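PDB 4QO6: adenylate cyclase-like protein from Chlamydia trachomatis, which is CdsD, a structural protein of the inner membrane ring of the type III secretion system, here represented by part of its periplasmic region. Local coordinates for residues Ile80-Asn85 and Lys89-Gln94; Ser104-Thr109 and Gly191-Lys196; His157-Phe160 and Ala165-Thr168. One frame throughout, in Å; residues are numbered along the deposited sequence.

Contact 1: residues Ile80-Asn85 and Lys89-Gln94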
ATOM      1  N   ILE A  80      10.994   4.061  10.445  1.00 19.85           N
ATOM      2  CA  ILE A  80      11.335   4.688  11.731  1.00 21.24           C
ATOM      3  C   ILE A  80      11.008   6.209  11.633  1.00 24.05           C
ATOM      4  O   ILE A  80      10.414   6.762  12.561  1.00 26.10           O
ATOM      5  CB  ILE A  80      12.795   4.420  12.160  1.00 19.41           C
ATOM      6  CG1 ILE A  80      12.990   2.967  12.579  1.00 19.41           C
ATOM      7  CG2 ILE A  80      13.217   5.331  13.294  1.00 21.15           C
ATOM      8  CD1 ILE A  80      14.461   2.580  12.777  1.00 18.18           C
ATOM      9  N   LEU A  81      11.333   6.876  10.518  1.00 24.28           N
ATOM     10  CA  LEU A  81      11.061   8.337  10.431  1.00 27.12           C
ATOM     11  C   LEU A  81       9.582   8.619  10.413  1.00 25.84           C
ATOM     12  O   LEU A  81       9.137   9.596  10.989  1.00 23.42           O
ATOM     13  CB  LEU A  81      11.648   8.975   9.189  1.00 28.26           C
ATOM     14  CG  LEU A  81      13.166   8.921   9.087  1.00 33.04           C
ATOM     15  CD1 LEU A  81      13.649   9.510   7.756  1.00 33.77           C
ATOM     16  CD2 LEU A  81      13.768   9.640  10.297  1.00 31.00           C
ATOM     17  N   LEU A  82       8.826   7.802   9.690  1.00 25.49           N
ATOM     18  CA  LEU A  82       7.403   8.061   9.553  1.00 25.76           C
ATOM     19  C   LEU A  82       6.682   7.864  10.894  1.00 27.78           C
ATOM     20  O   LEU A  82       5.749   8.608  11.200  1.00 24.59           O
ATOM     21  CB  LEU A  82       6.805   7.176   8.500  1.00 26.00           C
ATOM     22  CG  LEU A  82       7.255   7.425   7.061  1.00 26.66           C
ATOM     23  CD1 LEU A  82       6.937   6.184   6.239  1.00 25.74           C
ATOM     24  CD2 LEU A  82       6.589   8.673   6.481  1.00 26.23           C
ATOM     25  N   SER A  83       7.176   6.900  11.683  1.00 30.16           N
ATOM     26  CA  SER A  83       6.619   6.468  12.981  1.00 31.93           C
ATOM     27  C   SER A  83       6.654   7.597  13.984  1.00 31.34           C
ATOM     28  O   SER A  83       5.831   7.664  14.814  1.00 33.48           O
ATOM     29  CB  SER A  83       7.427   5.284  13.575  1.00 33.55           C
ATOM     30  OG  SER A  83       8.704   5.678  14.213  1.00 36.76           O
ATOM     31  N   LYS A  84       7.670   8.440  13.907  1.00 37.25           N
ATOM     32  CA  LYS A  84       7.866   9.589  14.776  1.00 37.45           C
ATOM     33  C   LYS A  84       7.107  10.819  14.329  1.00 40.11           C
ATOM     34  O   LYS A  84       7.151  11.845  14.980  1.00 43.12           O
ATOM     35  CB  LYS A  84       9.354   9.932  14.762  1.00 39.36           C
ATOM     36  CG  LYS A  84      10.160   8.953  15.589  1.00 42.78           C
ATOM     37  CD  LYS A  84      11.664   9.077  15.430  1.00 47.95           C
ATOM     38  CE  LYS A  84      12.359   8.174  16.457  1.00 58.14           C
ATOM     39  NZ  LYS A  84      11.674   6.852  16.709  1.00 62.14           N
ATOM     40  N   ASN A  85       6.444  10.731  13.193  1.00 41.25           N
ATOM     41  CA  ASN A  85       5.703  11.848  12.642  1.00 43.49           C
ATOM     42  C   ASN A  85       4.188  11.704  12.874  1.00 43.29           C
ATOM     43  O   ASN A  85       3.542  10.868  12.280  1.00 42.58           O
ATOM     44  CB  ASN A  85       6.008  11.924  11.154  1.00 41.45           C
ATOM     45  CG  ASN A  85       5.666  13.251  10.576  1.00 45.23           C
ATOM     46  OD1 ASN A  85       4.486  13.567  10.354  1.00 46.85           O
ATOM     47  ND2 ASN A  85       6.691  14.051  10.320  1.00 44.29           N
ATOM     48  N   LYS A  89       1.930   8.559  10.896  1.00 52.16           N
ATOM     49  CA  LYS A  89       2.294   7.319  11.562  1.00 57.41           C
ATOM     50  C   LYS A  89       1.523   6.049  11.047  1.00 52.66           C
ATOM     51  O   LYS A  89       2.076   4.944  11.157  1.00 52.63           O
ATOM     52  CB  LYS A  89       2.305   7.477  13.097  1.00 63.37           C
ATOM     53  CG  LYS A  89       0.988   7.912  13.739  1.00 69.46           C
ATOM     54  CD  LYS A  89       0.901   7.390  15.172  1.00 72.34           C
ATOM     55  CE  LYS A  89      -0.036   8.205  16.049  1.00 74.74           C
ATOM     56  NZ  LYS A  89       0.674   9.381  16.624  1.00 76.07           N
ATOM     57  N   GLY A  90       0.324   6.191  10.451  1.00 42.74           N
ATOM     58  CA  GLY A  90      -0.346   5.038   9.782  1.00 39.86           C
ATOM     59  C   GLY A  90       0.245   4.610   8.387  1.00 39.85           C
ATOM     60  O   GLY A  90      -0.229   3.682   7.747  1.00 37.91           O
ATOM     61  N   ILE A  91       1.280   5.304   7.935  1.00 31.69           N
ATOM     62  CA  ILE A  91       1.937   5.087   6.655  1.00 32.06           C
ATOM     63  C   ILE A  91       3.213   4.220   6.855  1.00 29.68           C
ATOM     64  O   ILE A  91       4.050   4.525   7.705  1.00 26.99           O
ATOM     65  CB  ILE A  91       2.378   6.467   6.088  1.00 29.88           C
ATOM     66  CG1 ILE A  91       1.204   7.469   6.021  1.00 29.16           C
ATOM     67  CG2 ILE A  91       3.113   6.326   4.747  1.00 31.55           C
ATOM     68  CD1 ILE A  91       0.056   7.001   5.147  1.00 32.86           C
ATOM     69  N   SER A  92       3.386   3.194   6.026  1.00 28.73           N
ATOM     70  CA  SER A  92       4.625   2.438   6.003  1.00 26.26           C
ATOM     71  C   SER A  92       5.135   2.105   4.609  1.00 25.29           C
ATOM     72  O   SER A  92       4.406   2.173   3.640  1.00 24.24           O
ATOM     73  CB  SER A  92       4.466   1.164   6.795  1.00 27.96           C
ATOM     74  OG  SER A  92       3.423   0.405   6.299  1.00 28.93           O
ATOM     75  N   MET A  93       6.410   1.732   4.552  1.00 21.35           N
ATOM     76  CA  MET A  93       7.110   1.434   3.331  1.00 23.70           C
ATOM     77  C   MET A  93       7.674  -0.002   3.399  1.00 24.89           C
ATOM     78  O   MET A  93       8.154  -0.457   4.468  1.00 25.27           O
ATOM     79  CB  MET A  93       8.257   2.415   3.100  1.00 24.56           C
ATOM     80  CG  MET A  93       9.070   2.150   1.825  1.00 27.40           C
ATOM     81  SD  MET A  93      10.317   3.417   1.495  1.00 29.57           S
ATOM     82  CE  MET A  93       9.204   4.658   0.856  1.00 26.05           C
ATOM     83  N   GLN A  94       7.598  -0.655   2.251  1.00 24.79           N
ATOM     84  CA  GLN A  94       8.061  -2.012   2.008  1.00 30.58           C
ATOM     85  C   GLN A  94       8.717  -2.031   0.623  1.00 25.60           C
ATOM     86  O   GLN A  94       8.778  -1.018  -0.060  1.00 21.92           O
ATOM     87  CB  GLN A  94       6.901  -3.051   2.042  1.00 31.93           C
ATOM     88  CG  GLN A  94       6.141  -3.164   3.370  1.00 44.18           C
ATOM     89  CD  GLN A  94       6.961  -3.630   4.617  1.00 49.30           C
ATOM     90  OE1 GLN A  94       7.614  -4.699   4.593  1.00 60.19           O
ATOM     91  NE2 GLN A  94       6.871  -2.848   5.742  1.00 44.07           N
TER
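L82, near the end of helix 71-83, lies against the chain that turns back through K89 and I91 into strand 92-95; the helix-to-strand connection belongs to the periplasmic PD2 domain of CdsD, an alpha/beta module of the BON clan.

The apolar part of the contact rests mainly on the side chain of L82. Its CG stands beside the backbone N, anti to the carbonyl carbon (chi1 -67°), and from there CD1 reaches the backbone of the returning chain, 3.6 Å from I91 O. The same methyl approaches the branch methyl of I91 at an oblique angle, with L82 CD1 and I91 CG2 4.1 Å apart. I91 and L82 both also touch I103 of strand 100-107, while L116 and Y119 of helix 110-123 cover L82 further, so that this pair belongs to the buried layer between sheet and helices.

The polar backbone near the turn is arranged differently. N85 O and K89 N come within 3.1 Å, yet the angle is too poor for a hydrogen bond, and the approach is one of close packing. The aliphatic start of K89 fills in beside it: CB lies 3.7 Å from N85 O and also nears S83 O, before the rest of this poorly ordered chain leads away. On the helical side, N85 N donates to L82 O, three residues back, a tighter 3-10-like turn where the helix ends.

Within the helical segment, on its exposed flank, S83 OG, turned back by a chi1 of 78°, donates to I80 O over 2.6 Å, and its approach is tilted 23° from the plane of that carbonyl.

Contact 2: residues Ser104-Thr109 and Gly191-Lys196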
ATOM      1  N   SER A 104       2.392   2.627   1.566  1.00 20.91           N
ATOM      2  CA  SER A 104       0.985   2.226   1.692  1.00 21.84           C
ATOM      3  C   SER A 104       0.420   2.696   2.996  1.00 20.04           C
ATOM      4  O   SER A 104       1.168   3.040   3.884  1.00 18.32           O
ATOM      5  CB  SER A 104       0.847   0.693   1.560  1.00 21.35           C
ATOM      6  OG  SER A 104       1.512   0.104   2.647  1.00 22.08           O
ATOM      7  N   GLY A 105      -0.910   2.659   3.088  1.00 21.76           N
ATOM      8  CA  GLY A 105      -1.704   3.104   4.247  1.00 22.02           C
ATOM      9  C   GLY A 105      -2.798   4.095   3.838  1.00 25.03           C
ATOM     10  O   GLY A 105      -3.069   4.253   2.650  1.00 26.11           O
ATOM     11  N   TYR A 106      -3.384   4.790   4.824  1.00 25.98           N
ATOM     12  CA  TYR A 106      -4.478   5.755   4.639  1.00 27.93           C
ATOM     13  C   TYR A 106      -4.059   7.144   5.060  1.00 26.89           C
ATOM     14  O   TYR A 106      -3.355   7.261   6.011  1.00 31.43           O
ATOM     15  CB  TYR A 106      -5.706   5.349   5.515  1.00 28.28           C
ATOM     16  CG  TYR A 106      -6.280   4.040   5.090  1.00 26.76           C
ATOM     17  CD1 TYR A 106      -7.114   3.964   3.992  1.00 26.58           C
ATOM     18  CD2 TYR A 106      -5.933   2.862   5.742  1.00 25.90           C
ATOM     19  CE1 TYR A 106      -7.596   2.741   3.552  1.00 27.96           C
ATOM     20  CE2 TYR A 106      -6.434   1.647   5.323  1.00 27.12           C
ATOM     21  CZ  TYR A 106      -7.267   1.596   4.242  1.00 26.94           C
ATOM     22  OH  TYR A 106      -7.750   0.382   3.822  1.00 29.78           O
ATOM     23  N   LEU A 107      -4.478   8.168   4.339  1.00 29.81           N
ATOM     24  CA  LEU A 107      -4.416   9.575   4.771  1.00 37.10           C
ATOM     25  C   LEU A 107      -5.847  10.095   4.645  1.00 41.22           C
ATOM     26  O   LEU A 107      -6.679   9.481   3.975  1.00 39.31           O
ATOM     27  CB  LEU A 107      -3.466  10.452   3.898  1.00 38.15           C
ATOM     28  CG  LEU A 107      -1.974  10.084   4.014  1.00 40.22           C
ATOM     29  CD1 LEU A 107      -1.075  10.725   2.988  1.00 41.66           C
ATOM     30  CD2 LEU A 107      -1.484  10.418   5.409  1.00 42.57           C
ATOM     31  N   LYS A 108      -6.118  11.217   5.298  1.00 45.48           N
ATOM     32  CA  LYS A 108      -7.469  11.722   5.458  1.00 46.52           C
ATOM     33  C   LYS A 108      -7.843  12.465   4.215  1.00 45.20           C
ATOM     34  O   LYS A 108      -8.885  12.196   3.676  1.00 42.99           O
ATOM     35  CB  LYS A 108      -7.572  12.632   6.682  1.00 51.86           C
ATOM     36  CG  LYS A 108      -8.978  13.091   7.018  1.00 62.17           C
ATOM     37  CD  LYS A 108      -9.651  12.186   8.042  1.00 71.46           C
ATOM     38  CE  LYS A 108     -11.150  12.480   8.151  1.00 76.70           C
ATOM     39  NZ  LYS A 108     -11.902  11.370   8.811  1.00 79.41           N
ATOM     40  N   THR A 109      -6.970  13.362   3.742  1.00 44.70           N
ATOM     41  CA  THR A 109      -7.266  14.259   2.619  1.00 47.00           C
ATOM     42  C   THR A 109      -6.142  14.379   1.595  1.00 44.53           C
ATOM     43  O   THR A 109      -5.018  13.979   1.879  1.00 45.98           O
ATOM     44  CB  THR A 109      -7.505  15.698   3.146  1.00 50.98           C
ATOM     45  OG1 THR A 109      -6.382  16.109   3.950  1.00 49.04           O
ATOM     46  CG2 THR A 109      -8.790  15.758   3.964  1.00 47.80           C
ATOM     47  N   GLY A 191      -9.722   0.761  -1.188  1.00 50.03           N
ATOM     48  CA  GLY A 191      -9.130   0.305   0.071  1.00 48.90           C
ATOM     49  C   GLY A 191     -10.130   0.095   1.199  1.00 48.12           C
ATOM     50  O   GLY A 191      -9.916   0.584   2.301  1.00 47.52           O
ATOM     51  N   ILE A 192     -11.201  -0.657   0.922  1.00 43.37           N
ATOM     52  CA  ILE A 192     -12.235  -0.942   1.902  1.00 40.86           C
ATOM     53  C   ILE A 192     -12.051  -2.314   2.489  1.00 40.48           C
ATOM     54  O   ILE A 192     -12.149  -3.305   1.762  1.00 40.12           O
ATOM     55  CB  ILE A 192     -13.632  -0.814   1.270  1.00 40.22           C
ATOM     56  CG1 ILE A 192     -13.931   0.672   1.047  1.00 39.23           C
ATOM     57  CG2 ILE A 192     -14.686  -1.420   2.172  1.00 44.09           C
ATOM     58  CD1 ILE A 192     -15.190   0.910   0.272  1.00 40.34           C
ATOM     59  N   ARG A 193     -11.808  -2.355   3.804  1.00 43.43           N
ATOM     60  CA  ARG A 193     -11.670  -3.602   4.573  1.00 47.19           C
ATOM     61  C   ARG A 193     -12.954  -4.036   5.286  1.00 44.65           C
ATOM     62  O   ARG A 193     -13.199  -5.228   5.459  1.00 50.28           O
ATOM     63  CB  ARG A 193     -10.584  -3.454   5.642  1.00 55.40           C
ATOM     64  CG  ARG A 193      -9.161  -3.359   5.125  1.00 63.92           C
ATOM     65  CD  ARG A 193      -8.270  -2.770   6.206  1.00 71.78           C
ATOM     66  NE  ARG A 193      -6.855  -2.768   5.845  1.00 80.52           N
ATOM     67  CZ  ARG A 193      -5.871  -2.288   6.615  1.00 85.21           C
ATOM     68  NH1 ARG A 193      -6.124  -1.751   7.812  1.00 84.89           N
ATOM     69  NH2 ARG A 193      -4.617  -2.336   6.179  1.00 86.42           N
ATOM     70  N   ALA A 194     -13.754  -3.087   5.742  1.00 41.05           N
ATOM     71  CA  ALA A 194     -15.009  -3.418   6.432  1.00 41.40           C
ATOM     72  C   ALA A 194     -16.091  -2.377   6.196  1.00 43.83           C
ATOM     73  O   ALA A 194     -15.794  -1.138   6.174  1.00 37.35           O
ATOM     74  CB  ALA A 194     -14.759  -3.523   7.933  1.00 41.45           C
ATOM     75  N   VAL A 195     -17.334  -2.863   6.067  1.00 40.60           N
ATOM     76  CA  VAL A 195     -18.523  -1.968   6.103  1.00 42.14           C
ATOM     77  C   VAL A 195     -19.328  -2.202   7.369  1.00 40.02           C
ATOM     78  O   VAL A 195     -19.730  -3.313   7.623  1.00 48.19           O
ATOM     79  CB  VAL A 195     -19.451  -2.185   4.905  1.00 43.72           C
ATOM     80  CG1 VAL A 195     -20.654  -1.239   4.985  1.00 42.89           C
ATOM     81  CG2 VAL A 195     -18.672  -1.975   3.602  1.00 43.63           C
ATOM     82  N   LYS A 196     -19.504  -1.177   8.186  1.00 39.61           N
ATOM     83  CA  LYS A 196     -20.363  -1.260   9.362  1.00 40.71           C
ATOM     84  C   LYS A 196     -21.720  -0.644   9.005  1.00 40.47           C
ATOM     85  O   LYS A 196     -21.813   0.572   8.842  1.00 37.07           O
ATOM     86  CB  LYS A 196     -19.790  -0.473  10.551  1.00 42.27           C
ATOM     87  CG  LYS A 196     -18.452  -0.938  11.134  1.00 44.83           C
ATOM     88  CD  LYS A 196     -18.604  -2.086  12.119  1.00 50.58           C
ATOM     89  CE  LYS A 196     -17.245  -2.528  12.681  1.00 58.13           C
ATOM     90  NZ  LYS A 196     -17.048  -4.014  12.625  1.00 55.31           N
TER
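Y106 reaches from the PD2 domain to the loop leading into strand 194-202 of the BON domain, where its ring and hydroxyl meet G191 and R193. From CB, which points toward the other segment, CG is placed beside the backbone N and anti to the carbonyl carbon (chi1 -64°), a setting that sends the ring toward the loop at 191-193. Along one edge, CE1 comes 3.4 Å from G191 O, near the ring plane, and the same atom meets the ring of F160, on strand 157-161, at CZ. Along the other edge, CE2 stands over the centre of the R193 guanidinium, 4.2 Å from R193 CZ. The two flat groups are nearly perpendicular, their planes 86° apart, so the tyrosine presents its edge to the arginine's face.

At the tip, Y106 OH donates a hydrogen bond of 2.7 Å to G191 O. The hydroxyl approaches from above the carbonyl plane, 38° out of it. R193 NE lies 3.8 Å from this same OH, which sits over the guanidinium face. The arginine chain, extended from CG to NE, carries its planar end across the ring's edge.

The Y106 side chain also touches I135 of strand 130-136 and E137 of helix 137-150. The tyrosine thus sits at the surface junction of two domains, where strand 130-136 of the PD2 sheet leads into helix 137-150.

Contact 3: residues His157-Phe160 and Ala165-Thr168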
ATOM      1  N   HIS A 157     -26.091   7.727   4.382  1.00 39.22           N
ATOM      2  CA  HIS A 157     -24.896   8.536   4.552  1.00 41.82           C
ATOM      3  C   HIS A 157     -23.723   7.660   4.899  1.00 39.80           C
ATOM      4  O   HIS A 157     -23.891   6.623   5.489  1.00 42.34           O
ATOM      5  CB  HIS A 157     -25.135   9.616   5.599  1.00 42.74           C
ATOM      6  CG  HIS A 157     -26.104  10.655   5.134  1.00 54.29           C
ATOM      7  ND1 HIS A 157     -27.455  10.402   4.990  1.00 60.01           N
ATOM      8  CD2 HIS A 157     -25.911  11.923   4.699  1.00 54.02           C
ATOM      9  CE1 HIS A 157     -28.056  11.486   4.526  1.00 59.86           C
ATOM     10  NE2 HIS A 157     -27.139  12.420   4.337  1.00 57.38           N
ATOM     11  N   VAL A 158     -22.524   8.060   4.504  1.00 41.97           N
ATOM     12  CA  VAL A 158     -21.350   7.209   4.738  1.00 43.22           C
ATOM     13  C   VAL A 158     -20.194   7.999   5.352  1.00 39.73           C
ATOM     14  O   VAL A 158     -19.992   9.175   5.035  1.00 37.31           O
ATOM     15  CB  VAL A 158     -20.921   6.478   3.450  1.00 45.61           C
ATOM     16  CG1 VAL A 158     -20.489   7.465   2.367  1.00 49.45           C
ATOM     17  CG2 VAL A 158     -19.818   5.490   3.746  1.00 47.87           C
ATOM     18  N   SER A 159     -19.498   7.377   6.299  1.00 37.29           N
ATOM     19  CA  SER A 159     -18.170   7.854   6.693  1.00 36.11           C
ATOM     20  C   SER A 159     -17.132   6.780   6.421  1.00 32.23           C
ATOM     21  O   SER A 159     -17.434   5.589   6.361  1.00 35.31           O
ATOM     22  CB  SER A 159     -18.121   8.330   8.150  1.00 37.78           C
ATOM     23  OG  SER A 159     -18.172   7.254   9.057  1.00 37.17           O
ATOM     24  N   PHE A 160     -15.895   7.205   6.270  1.00 31.62           N
ATOM     25  CA  PHE A 160     -14.803   6.280   5.936  1.00 32.49           C
ATOM     26  C   PHE A 160     -13.486   6.660   6.608  1.00 34.04           C
ATOM     27  O   PHE A 160     -12.970   7.763   6.391  1.00 37.19           O
ATOM     28  CB  PHE A 160     -14.571   6.213   4.447  1.00 31.01           C
ATOM     29  CG  PHE A 160     -13.520   5.234   4.073  1.00 32.57           C
ATOM     30  CD1 PHE A 160     -13.800   3.872   4.096  1.00 28.50           C
ATOM     31  CD2 PHE A 160     -12.231   5.661   3.738  1.00 32.68           C
ATOM     32  CE1 PHE A 160     -12.827   2.960   3.795  1.00 29.90           C
ATOM     33  CE2 PHE A 160     -11.258   4.734   3.413  1.00 32.46           C
ATOM     34  CZ  PHE A 160     -11.565   3.380   3.439  1.00 30.81           C
ATOM     35  N   ALA A 165     -15.747   1.570   6.384  1.00 27.38           N
ATOM     36  CA  ALA A 165     -16.946   2.304   5.966  1.00 29.08           C
ATOM     37  C   ALA A 165     -18.125   2.148   6.965  1.00 28.27           C
ATOM     38  O   ALA A 165     -18.570   1.018   7.200  1.00 28.90           O
ATOM     39  CB  ALA A 165     -17.392   1.773   4.614  1.00 27.42           C
ATOM     40  N   VAL A 166     -18.676   3.266   7.425  1.00 27.36           N
ATOM     41  CA  VAL A 166     -19.853   3.286   8.312  1.00 30.15           C
ATOM     42  C   VAL A 166     -21.100   3.888   7.612  1.00 32.17           C
ATOM     43  O   VAL A 166     -21.086   5.028   7.132  1.00 29.13           O
ATOM     44  CB  VAL A 166     -19.607   4.073   9.642  1.00 30.32           C
ATOM     45  CG1 VAL A 166     -20.791   3.931  10.573  1.00 32.98           C
ATOM     46  CG2 VAL A 166     -18.388   3.580  10.426  1.00 30.91           C
ATOM     47  N   LEU A 167     -22.183   3.114   7.599  1.00 32.09           N
ATOM     48  CA  LEU A 167     -23.453   3.528   7.014  1.00 31.13           C
ATOM     49  C   LEU A 167     -24.523   3.820   8.073  1.00 31.89           C
ATOM     50  O   LEU A 167     -24.755   3.028   8.994  1.00 29.21           O
ATOM     51  CB  LEU A 167     -23.967   2.441   6.098  1.00 29.88           C
ATOM     52  CG  LEU A 167     -22.948   1.943   5.080  1.00 31.36           C
ATOM     53  CD1 LEU A 167     -23.511   0.729   4.381  1.00 32.61           C
ATOM     54  CD2 LEU A 167     -22.558   3.038   4.093  1.00 32.24           C
ATOM     55  N   THR A 168     -25.196   4.944   7.889  1.00 29.85           N
ATOM     56  CA  THR A 168     -26.317   5.339   8.724  1.00 32.32           C
ATOM     57  C   THR A 168     -27.435   5.915   7.864  1.00 35.22           C
ATOM     58  O   THR A 168     -27.216   6.324   6.733  1.00 33.18           O
ATOM     59  CB  THR A 168     -25.886   6.463   9.645  1.00 32.33           C
ATOM     60  OG1 THR A 168     -25.224   7.462   8.846  1.00 30.91           O
ATOM     61  CG2 THR A 168     -24.932   5.911  10.726  1.00 34.00           C
TER
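H157 and T168 satisfy each other's backbone in both directions. H157 N donates to T168 O at 3.0 Å, almost straight at 172°, while T168 N returns a bond of 3.2 Å to H157 O. Two residues on, the exchange is repeated: S159 N donates to V166 O, and V166 N donates to S159 O over 2.8 Å. Three of these carbonyls, H157 O, V166 O and S159 O, also accept a CA-H...O contact, the shortest being V158 CA to V166 O at 3.2 Å.

The pattern is that of an antiparallel beta hairpin, strands 157-161 and 164-172, within the BON domain. H157-T168 and S159-V166 are its hydrogen-bonded pairs, alternating with the non-hydrogen-bonded pairs V158-L167 and F160-A165. The backbone of A165 and L167 bonds in turn to strand 194-202, so the second hairpin strand is the middle one of the sheet.

Side chains divide between the two faces. V158 and L167 lie side by side and point the same way, with V158 CG2 3.7 Å from L167 CD2; on this face L144 of helix 137-150 covers V158, and V140 and M141 of that helix meet F160. On the face carrying H157, S159, V166 and T168, the S159 hydroxyl, set between its backbone N and carbonyl carbon (chi1 73°), packs against its partner's branch point, OG lying 3.5 Å from V166 CB.

The three contacts pass from one domain to the next along an extended chain. Contacts 1 and 3 are both partly buried and each lies inside one domain, but contact 1 joins a helix end to the chain entering a strand through apolar and backbone packing, whereas contact 3 pairs two strands by regular backbone bonds. Contact 2 is a surface contact between the domains and turns on one tyrosine, through its hydroxyl and ring edge. It shares a sheet with each of the others: S92 O and S104 N are 2.9 Å apart, a probable hydrogen bond to contact 1, and strands 164-172 and 194-202 are sheet neighbours, joining contacts 2 and 3. Contacts 1 and 3 do not touch, their nearest atoms being about 12 Å apart.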